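Local coordinates for protein glycoside hydrolase family 5 (Aspergillus oryzae, PDB 6LA0) that acts as a secreted rutinosidase that hydrolyses glycosidic bonds, and is probably akin to the fungal exo-1,3-beta-glucanases of its family, at residues R278-A283 and G319-Y324; L207-A212 and E244-N249; V270-L275 and Y305-A310. All blocks are in the same frame, centred on the assembly; numbering follows the deposited sequence.

Interaction 1 of 3, residues R278-A283 and G319-Y324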
loop_
_atom_site.group_PDB
_atom_site.type_symbol
_atom_site.label_atom_id
_atom_site.label_comp_id
_atom_site.label_asym_id
_atom_site.label_seq_id
_atom_site.Cartn_x
_atom_site.Cartn_y
_atom_site.Cartn_z
ATOM N N ARG A 278 19.630 -5.609 9.621
ATOM C CA ARG A 278 18.987 -4.357 9.220
ATOM C C ARG A 278 17.484 -4.403 9.450
ATOM O O ARG A 278 16.885 -3.399 9.861
ATOM C CB ARG A 278 19.275 -4.050 7.751
ATOM C CG ARG A 278 19.499 -2.566 7.484
ATOM C CD ARG A 278 20.745 -2.067 8.224
ATOM N NE ARG A 278 21.985 -2.571 7.637
ATOM C CZ ARG A 278 22.633 -1.994 6.625
ATOM N NH1 ARG A 278 22.154 -0.888 6.064
ATOM N NH2 ARG A 278 23.765 -2.528 6.169
ATOM N N LEU A 279 16.854 -5.545 9.159
ATOM C CA LEU A 279 15.422 -5.692 9.404
ATOM C C LEU A 279 15.087 -5.453 10.869
ATOM O O LEU A 279 14.092 -4.783 11.189
ATOM C CB LEU A 279 14.946 -7.083 8.978
ATOM C CG LEU A 279 14.925 -7.402 7.477
ATOM C CD1 LEU A 279 14.943 -8.927 7.205
ATOM C CD2 LEU A 279 13.719 -6.742 6.806
ATOM N N TYR A 280 15.912 -5.992 11.779
ATOM C CA TYR A 280 15.612 -5.855 13.196
ATOM C C TYR A 280 15.887 -4.435 13.676
ATOM O O TYR A 280 15.109 -3.879 14.459
ATOM C CB TYR A 280 16.411 -6.871 14.008
ATOM C CG TYR A 280 15.823 -8.268 13.999
ATOM C CD1 TYR A 280 14.858 -8.645 14.921
ATOM C CD2 TYR A 280 16.245 -9.211 13.079
ATOM C CE1 TYR A 280 14.319 -9.931 14.919
ATOM C CE2 TYR A 280 15.714 -10.497 13.066
ATOM C CZ TYR A 280 14.747 -10.846 13.983
ATOM O OH TYR A 280 14.232 -12.130 13.976
ATOM N N ALA A 281 16.983 -3.830 13.204
ATOM C CA ALA A 281 17.288 -2.449 13.569
ATOM C C ALA A 281 16.173 -1.512 13.127
ATOM O O ALA A 281 15.735 -0.643 13.897
ATOM C CB ALA A 281 18.616 -2.020 12.947
ATOM N N ASP A 282 15.704 -1.678 11.884
ATOM C CA ASP A 282 14.697 -0.773 11.325
ATOM C C ASP A 282 13.372 -0.895 12.064
ATOM O O ASP A 282 12.707 0.114 12.343
ATOM C CB ASP A 282 14.493 -1.069 9.836
ATOM C CG ASP A 282 15.631 -0.549 8.969
ATOM O OD1 ASP A 282 16.368 0.361 9.414
ATOM O OD2 ASP A 282 15.798 -1.058 7.845
ATOM N N ALA A 283 12.949 -2.127 12.352
ATOM C CA ALA A 283 11.702 -2.330 13.072
ATOM C C ALA A 283 11.782 -1.720 14.468
ATOM O O ALA A 283 10.809 -1.127 14.956
ATOM C CB ALA A 283 11.379 -3.822 13.142
ATOM N N GLY A 319 12.109 -10.924 8.609
ATOM C CA GLY A 319 11.336 -9.693 8.528
ATOM C C GLY A 319 9.987 -9.812 9.218
ATOM O O GLY A 319 9.584 -8.928 9.980
ATOM N N LEU A 320 9.277 -10.916 8.963
ATOM C CA LEU A 320 8.016 -11.173 9.658
ATOM C C LEU A 320 8.203 -11.119 11.170
ATOM O O LEU A 320 7.389 -10.526 11.883
ATOM C CB LEU A 320 7.452 -12.533 9.228
ATOM C CG LEU A 320 6.848 -12.578 7.821
ATOM C CD1 LEU A 320 6.654 -14.018 7.319
ATOM C CD2 LEU A 320 5.543 -11.796 7.777
ATOM N N ASP A 321 9.276 -11.744 11.670
ATOM C CA ASP A 321 9.594 -11.743 13.099
ATOM C C ASP A 321 9.798 -10.331 13.636
ATOM O O ASP A 321 9.236 -9.959 14.674
ATOM C CB ASP A 321 10.863 -12.561 13.340
ATOM C CG ASP A 321 10.656 -14.048 13.150
ATOM O OD1 ASP A 321 9.507 -14.481 12.967
ATOM O OD2 ASP A 321 11.664 -14.793 13.195
ATOM N N ALA A 322 10.616 -9.537 12.938
ATOM C CA ALA A 322 10.968 -8.198 13.396
ATOM C C ALA A 322 9.755 -7.272 13.438
ATOM O O ALA A 322 9.551 -6.531 14.404
ATOM C CB ALA A 322 12.043 -7.623 12.482
ATOM N N MET A 323 8.953 -7.267 12.382
ATOM C CA MET A 323 7.845 -6.322 12.362
ATOM C C MET A 323 6.722 -6.754 13.298
ATOM O O MET A 323 5.945 -5.903 13.762
ATOM C CB MET A 323 7.334 -6.137 10.931
ATOM C CG MET A 323 8.319 -5.397 10.000
ATOM S SD MET A 323 8.482 -6.244 8.439
ATOM C CE MET A 323 9.845 -5.358 7.711
ATOM N N TYR A 324 6.616 -8.052 13.598
ATOM C CA TYR A 324 5.610 -8.506 14.560
ATOM C C TYR A 324 6.033 -8.232 15.999
ATOM O O TYR A 324 5.183 -7.987 16.865
ATOM C CB TYR A 324 5.344 -9.995 14.382
ATOM C CG TYR A 324 4.038 -10.497 14.951
ATOM C CD1 TYR A 324 2.855 -10.379 14.220
ATOM C CD2 TYR A 324 3.983 -11.113 16.201
ATOM C CE1 TYR A 324 1.656 -10.850 14.719
ATOM C CE2 TYR A 324 2.778 -11.587 16.715
ATOM C CZ TYR A 324 1.618 -11.448 15.963
ATOM O OH TYR A 324 0.414 -11.912 16.443
#

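Interaction 2 of 3, residues L207-A212 and E244-N249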
loop_
_atom_site.group_PDB
_atom_site.type_symbol
_atom_site.label_atom_id
_atom_site.label_comp_id
_atom_site.label_asym_id
_atom_site.label_seq_id
_atom_site.Cartn_x
_atom_site.Cartn_y
_atom_site.Cartn_z
ATOM N N LEU A 207 9.747 15.170 2.246
ATOM C CA LEU A 207 8.594 16.028 2.489
ATOM C C LEU A 207 9.050 17.235 3.291
ATOM O O LEU A 207 9.560 17.079 4.404
ATOM C CB LEU A 207 7.483 15.283 3.246
ATOM C CG LEU A 207 6.141 15.996 3.492
ATOM C CD1 LEU A 207 5.365 16.288 2.204
ATOM C CD2 LEU A 207 5.276 15.199 4.471
ATOM N N SER A 208 8.856 18.429 2.729
ATOM C CA SER A 208 9.171 19.677 3.408
ATOM C C SER A 208 8.166 19.955 4.524
ATOM O O SER A 208 7.079 19.374 4.571
ATOM C CB SER A 208 9.164 20.841 2.417
ATOM O OG SER A 208 7.831 21.192 2.055
ATOM N N ASP A 209 8.543 20.861 5.438
ATOM C CA ASP A 209 7.595 21.257 6.478
ATOM C C ASP A 209 6.394 21.989 5.891
ATOM O O ASP A 209 5.276 21.851 6.398
ATOM C CB ASP A 209 8.277 22.131 7.529
ATOM C CG ASP A 209 9.381 21.405 8.253
ATOM O OD1 ASP A 209 9.168 20.244 8.690
ATOM O OD2 ASP A 209 10.471 21.997 8.373
ATOM N N ARG A 210 6.602 22.764 4.830
ATOM C CA ARG A 210 5.484 23.412 4.154
ATOM C C ARG A 210 4.492 22.383 3.615
ATOM O O ARG A 210 3.277 22.508 3.813
ATOM C CB ARG A 210 6.010 24.288 3.020
ATOM C CG ARG A 210 4.925 25.027 2.294
ATOM C CD ARG A 210 5.468 26.225 1.547
ATOM N NE ARG A 210 4.392 26.889 0.820
ATOM C CZ ARG A 210 4.169 26.739 -0.482
ATOM N NH1 ARG A 210 4.961 25.947 -1.211
ATOM N NH2 ARG A 210 3.159 27.385 -1.054
ATOM N N GLY A 211 5.000 21.360 2.919
ATOM C CA GLY A 211 4.138 20.295 2.429
ATOM C C GLY A 211 3.497 19.492 3.544
ATOM O O GLY A 211 2.376 19.006 3.395
ATOM N N ALA A 212 4.182 19.365 4.683
ATOM C CA ALA A 212 3.623 18.625 5.812
ATOM C C ALA A 212 2.423 19.337 6.436
ATOM O O ALA A 212 1.542 18.679 6.996
ATOM C CB ALA A 212 4.704 18.383 6.870
ATOM N N GLU A 244 7.018 8.110 13.183
ATOM C CA GLU A 244 5.749 8.403 13.838
ATOM C C GLU A 244 5.901 9.551 14.834
ATOM O O GLU A 244 4.984 10.370 14.980
ATOM C CB GLU A 244 5.202 7.148 14.526
ATOM C CG GLU A 244 3.986 7.402 15.435
ATOM C CD GLU A 244 4.373 7.640 16.890
ATOM O OE1 GLU A 244 5.571 7.530 17.222
ATOM O OE2 GLU A 244 3.477 7.943 17.705
ATOM N N GLN A 245 7.058 9.658 15.496
ATOM C CA GLN A 245 7.228 10.732 16.474
ATOM C C GLN A 245 7.139 12.126 15.853
ATOM O O GLN A 245 6.854 13.095 16.572
ATOM C CB GLN A 245 8.566 10.567 17.204
ATOM C CG GLN A 245 8.580 9.370 18.132
ATOM C CD GLN A 245 9.172 8.134 17.480
ATOM O OE1 GLN A 245 8.919 7.845 16.299
ATOM N NE2 GLN A 245 9.962 7.393 18.243
ATOM N N TYR A 246 7.381 12.250 14.543
ATOM C CA TYR A 246 7.268 13.537 13.863
ATOM C C TYR A 246 5.828 14.033 13.840
ATOM O O TYR A 246 5.596 15.246 13.855
ATOM C CB TYR A 246 7.810 13.421 12.427
ATOM C CG TYR A 246 7.660 14.674 11.574
ATOM C CD1 TYR A 246 6.473 14.935 10.885
ATOM C CD2 TYR A 246 8.703 15.598 11.454
ATOM C CE1 TYR A 246 6.320 16.083 10.105
ATOM C CE2 TYR A 246 8.560 16.748 10.672
ATOM C CZ TYR A 246 7.367 16.976 9.997
ATOM O OH TYR A 246 7.199 18.103 9.216
ATOM N N TRP A 247 4.857 13.120 13.796
ATOM C CA TRP A 247 3.452 13.481 13.657
ATOM C C TRP A 247 2.682 13.412 14.963
ATOM O O TRP A 247 1.604 14.015 15.069
ATOM C CB TRP A 247 2.748 12.549 12.654
ATOM C CG TRP A 247 3.326 12.563 11.265
ATOM C CD1 TRP A 247 4.142 11.616 10.704
ATOM C CD2 TRP A 247 3.108 13.555 10.249
ATOM N NE1 TRP A 247 4.466 11.972 9.421
ATOM C CE2 TRP A 247 3.840 13.153 9.110
ATOM C CE3 TRP A 247 2.375 14.746 10.195
ATOM C CZ2 TRP A 247 3.859 13.901 7.930
ATOM C CZ3 TRP A 247 2.391 15.487 9.022
ATOM C CH2 TRP A 247 3.129 15.058 7.903
ATOM N N SER A 248 3.198 12.681 15.946
ATOM C CA SER A 248 2.346 12.258 17.047
ATOM C C SER A 248 1.927 13.423 17.934
ATOM O O SER A 248 0.849 13.383 18.537
ATOM C CB SER A 248 3.058 11.182 17.862
ATOM O OG SER A 248 4.118 11.728 18.614
ATOM N N ASN A 249 2.725 14.476 18.019
ATOM C CA ASN A 249 2.335 15.574 18.892
ATOM C C ASN A 249 1.553 16.652 18.163
ATOM O O ASN A 249 1.178 17.650 18.784
ATOM C CB ASN A 249 3.560 16.166 19.587
ATOM C CG ASN A 249 4.032 15.293 20.730
ATOM O OD1 ASN A 249 5.074 14.632 20.640
ATOM N ND2 ASN A 249 3.238 15.240 21.795
#

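Interaction 3 of 3, residues V270-L275 and Y305-A310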
loop_
_atom_site.group_PDB
_atom_site.type_symbol
_atom_site.label_atom_id
_atom_site.label_comp_id
_atom_site.label_asym_id
_atom_site.label_seq_id
_atom_site.Cartn_x
_atom_site.Cartn_y
_atom_site.Cartn_z
ATOM N N VAL A 270 23.367 -2.953 1.538
ATOM C CA VAL A 270 23.111 -4.111 2.383
ATOM C C VAL A 270 23.079 -5.322 1.458
ATOM O O VAL A 270 22.826 -5.190 0.257
ATOM C CB VAL A 270 21.794 -3.924 3.191
ATOM C CG1 VAL A 270 20.587 -3.775 2.261
ATOM C CG2 VAL A 270 21.578 -5.045 4.205
ATOM N N THR A 271 23.369 -6.499 2.008
ATOM C CA THR A 271 23.401 -7.746 1.254
ATOM C C THR A 271 22.387 -8.715 1.837
ATOM O O THR A 271 21.897 -8.535 2.956
ATOM C CB THR A 271 24.792 -8.401 1.282
ATOM O OG1 THR A 271 25.132 -8.746 2.630
ATOM C CG2 THR A 271 25.845 -7.455 0.733
ATOM N N SER A 272 22.069 -9.760 1.073
ATOM C CA SER A 272 21.186 -10.796 1.605
ATOM C C SER A 272 21.753 -11.382 2.906
ATOM O O SER A 272 21.007 -11.658 3.859
ATOM C CB SER A 272 20.978 -11.886 0.547
ATOM O OG SER A 272 20.136 -11.397 -0.493
ATOM N N GLU A 273 23.077 -11.542 2.968
ATOM C CA GLU A 273 23.729 -12.067 4.165
ATOM C C GLU A 273 23.418 -11.226 5.390
ATOM O O GLU A 273 22.927 -11.748 6.401
ATOM C CB GLU A 273 25.230 -12.116 3.935
ATOM C CG GLU A 273 25.903 -12.927 5.054
ATOM C CD GLU A 273 26.878 -12.176 5.973
ATOM O OE1 GLU A 273 27.770 -11.456 5.475
ATOM O OE2 GLU A 273 26.844 -12.474 7.186
ATOM N N THR A 274 23.572 -9.910 5.268
ATOM C CA THR A 274 23.485 -8.994 6.402
ATOM C C THR A 274 22.104 -8.386 6.567
ATOM O O THR A 274 21.903 -7.547 7.456
ATOM C CB THR A 274 24.526 -7.885 6.243
ATOM O OG1 THR A 274 24.330 -7.235 4.987
ATOM C CG2 THR A 274 25.962 -8.478 6.297
ATOM N N LEU A 275 21.153 -8.789 5.723
ATOM C CA LEU A 275 19.834 -8.175 5.783
ATOM C C LEU A 275 19.132 -8.344 7.126
ATOM O O LEU A 275 18.498 -7.372 7.567
ATOM C CB LEU A 275 18.945 -8.706 4.653
ATOM C CG LEU A 275 17.542 -8.110 4.625
ATOM C CD1 LEU A 275 17.576 -6.581 4.461
ATOM C CD2 LEU A 275 16.758 -8.782 3.505
ATOM N N TYR A 305 22.726 -4.996 -3.080
ATOM C CA TYR A 305 23.871 -5.827 -3.462
ATOM C C TYR A 305 23.685 -7.295 -3.085
ATOM O O TYR A 305 22.956 -7.630 -2.146
ATOM C CB TYR A 305 25.165 -5.314 -2.811
ATOM C CG TYR A 305 25.552 -3.918 -3.224
ATOM C CD1 TYR A 305 25.856 -3.626 -4.545
ATOM C CD2 TYR A 305 25.599 -2.886 -2.292
ATOM C CE1 TYR A 305 26.207 -2.347 -4.927
ATOM C CE2 TYR A 305 25.953 -1.603 -2.669
ATOM C CZ TYR A 305 26.257 -1.346 -3.987
ATOM O OH TYR A 305 26.609 -0.078 -4.381
ATOM N N GLN A 306 24.336 -8.171 -3.861
ATOM C CA GLN A 306 24.547 -9.583 -3.531
ATOM C C GLN A 306 23.266 -10.294 -3.089
ATOM O O GLN A 306 23.180 -10.856 -1.998
ATOM C CB GLN A 306 25.633 -9.715 -2.463
ATOM C CG GLN A 306 27.007 -9.397 -2.990
ATOM C CD GLN A 306 28.078 -9.627 -1.959
ATOM O OE1 GLN A 306 28.528 -10.759 -1.760
ATOM N NE2 GLN A 306 28.494 -8.556 -1.288
ATOM N N ASN A 307 22.272 -10.301 -3.979
ATOM C CA ASN A 307 21.037 -11.009 -3.680
ATOM C C ASN A 307 21.234 -12.516 -3.789
ATOM O O ASN A 307 21.897 -13.003 -4.710
ATOM C CB ASN A 307 19.928 -10.569 -4.627
ATOM C CG ASN A 307 19.392 -9.195 -4.291
ATOM O OD1 ASN A 307 18.564 -9.036 -3.384
ATOM N ND2 ASN A 307 19.875 -8.185 -5.009
ATOM N N SER A 308 20.606 -13.257 -2.872
ATOM C CA SER A 308 20.831 -14.695 -2.761
ATOM C C SER A 308 19.504 -15.441 -2.773
ATOM O O SER A 308 18.652 -15.200 -1.910
ATOM C CB SER A 308 21.607 -15.011 -1.474
ATOM O OG SER A 308 21.274 -16.304 -1.008
ATOM N N PHE A 309 19.336 -16.350 -3.743
ATOM C CA PHE A 309 18.195 -17.265 -3.737
ATOM C C PHE A 309 18.097 -18.023 -2.410
ATOM O O PHE A 309 17.015 -18.148 -1.822
ATOM C CB PHE A 309 18.310 -18.306 -4.865
ATOM C CG PHE A 309 18.225 -17.775 -6.272
ATOM C CD1 PHE A 309 17.302 -16.803 -6.637
ATOM C CD2 PHE A 309 19.021 -18.351 -7.278
ATOM C CE1 PHE A 309 17.209 -16.371 -7.971
ATOM C CE2 PHE A 309 18.934 -17.920 -8.594
ATOM C CZ PHE A 309 18.024 -16.926 -8.940
ATOM N N ALA A 310 19.225 -18.589 -1.959
ATOM C CA ALA A 310 19.213 -19.507 -0.822
ATOM C C ALA A 310 18.731 -18.836 0.455
ATOM O O ALA A 310 18.095 -19.484 1.289
ATOM C CB ALA A 310 20.613 -20.094 -0.594
HETATM O O HOH W 1 17.608 -10.584 -1.032
HETATM O O HOH W 2 24.477 -11.987 0.264
#

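Interaction 1 of 3, residues R278-A283 and G319-Y324
Two successive helices on the outside of the TIM barrel, 275-285 and 312-326, pack through Leu279, Tyr280 and Ala283 against Gly319, Asp321, Ala322 and Met323. Their segments run almost parallel, with a signed crossing angle of -16° and axes 8.6 Å apart. Ala322 is the small residue at the middle. Its CB lies over one face of the Tyr280 ring in a CH-pi contact, 4.1 Å from the centroid and displaced toward the rim. The same methyl also meets Ala283, with the two CB atoms 3.9 Å apart, while Ala283 CB rests on the carbonyl of Ala322. With CG anti to its carbonyl carbon (chi1 -80°), the Tyr280 ring reaches toward the neighbouring helix, and its OH comes 3.5 Å from Asp321 CB, the two side chains lying alongside one another with ring and carboxylate planes turned 55° apart. The Asp321 carboxylate is engaged by Arg368, through a salt bridge from OD1. On the inner side Leu279 CD1 reaches the backbone at Gly319, 3.7 Å from its N, where no side chain intervenes. Leu279 CD2 and Met323 CE meet more loosely at 4.2 Å; Leu279 also touches Tyr265, and Met323 touches Thr296 and Trp299, all on barrel strands. No hydrogen bond joins the segments, and this close packing on alanine and glycine is the seam between adjacent beta-alpha units of a (beta/alpha)8 barrel.

Interaction 2 of 3, residues L207-A212 and E244-N249
Tyr246 and Asp209 provide the hydrogen bond between the two segments. Tyr246 OH donates to Asp209 OD1 over 3.0 Å, and OD1 receives the proton on its anti lone pair, away from its sister oxygen. OD1 lies at the ring edge, in its plane, and the carboxylate is nearly coplanar with the ring (8°). With CG anti to the backbone N (chi1 176°), Tyr246 extends from its short helix toward the first turn of helix 209-229. Ser208 caps that turn: as N-cap residue it accepts from Gly211 N at 3.0 Å through OG, with a nearly straight N-H...O angle of 170°, and OG also bonds to Asp194.

The contact joins the start of helix 209-229, in the unit after strand 184-187, to the short, weakly bonded helix 244-248 after strand 235-237, in neighbouring units of the TIM barrel.

Ala212 CB touches both aromatic residues, 3.4 Å from Tyr246 OH and 3.8 Å from Trp247 CH2. Leu207 CD2 comes to the benzo edge of the indole near its plane, 4.0 Å from Trp247 CZ2, the two side chains crossing at about a right angle. Trp247 CZ3 is also close to the carbonyl oxygen of Ala212, again at the ring edge.

Among the aromatic groups, Tyr246 CD1 lies 3.6 Å above the middle of the indole. Phe237 meets Trp247 edge-to-face, and a hydrogen bond from NE1 to Gly239 O helps fix the rotation of the indole. Lys242 makes a cation-pi contact with Tyr246 and hydrogen-bonds to Leu207 O through NZ.

Interaction 3 of 3, residues V270-L275 and Y305-A310
Around Thr271 and Tyr305 the two backbones run in nearly the same direction, 11° apart, joined by weak hydrogen bonds from Tyr305 N to Val270 O (3.3 Å) and from Ser272 N to Gln306 O (3.4 Å). These are the loops that follow strands 257-265 and 294-303 of the TIM barrel, each leading into an outer helix. Thr271 CA adds a C-H...O contact to Tyr305 O. Thr271 CG2 lies alongside the Gln306 chain, 3.9 Å from CB and 3.5 Å from the amide NE2, both side chains pointing the same way. OG1 of Thr271 turns instead to Thr274 OG1, 2.9 Å off, within its own loop. The Tyr305 side chain lies about 4 Å from a bound N-acetylglucosamine (NAG). Ser272 does most of the side-chain bonding across the contact. Its OG, anti to the carbonyl carbon (chi1 -73°), faces the backbone after Asn307 and accepts from Ser308 N at 3.1 Å, in a bond bent to 135°. Asn307 ND2 is held by Thr303 O, and Ser308 OG by Leu311 N. One water links Glu273 N to Gln306 O; another accepts from Ser272 OG at 2.7 Å and donates to Asn307 OD1.

How the interactions relate
All three contacts join successive beta-alpha units of one TIM barrel. Interaction 2 comes first along the chain, between the units that follow strands 184-187 and 235-237. Interactions 1 and 3 alternate in sequence: both link the unit of strand 257-265 and helix 275-285 to that of strand 294-303 and helix 312-326, interaction 3 through the loops before the helices and interaction 1 through the helices themselves. Their centres lie about 16 Å apart, and they touch where Arg278 NH2 packs on Val270 CB. Interaction 2 stands apart, its centre about 24 Å from that of interaction 1 and about 33 Å from that of interaction 3. One seam is thus closed at two levels.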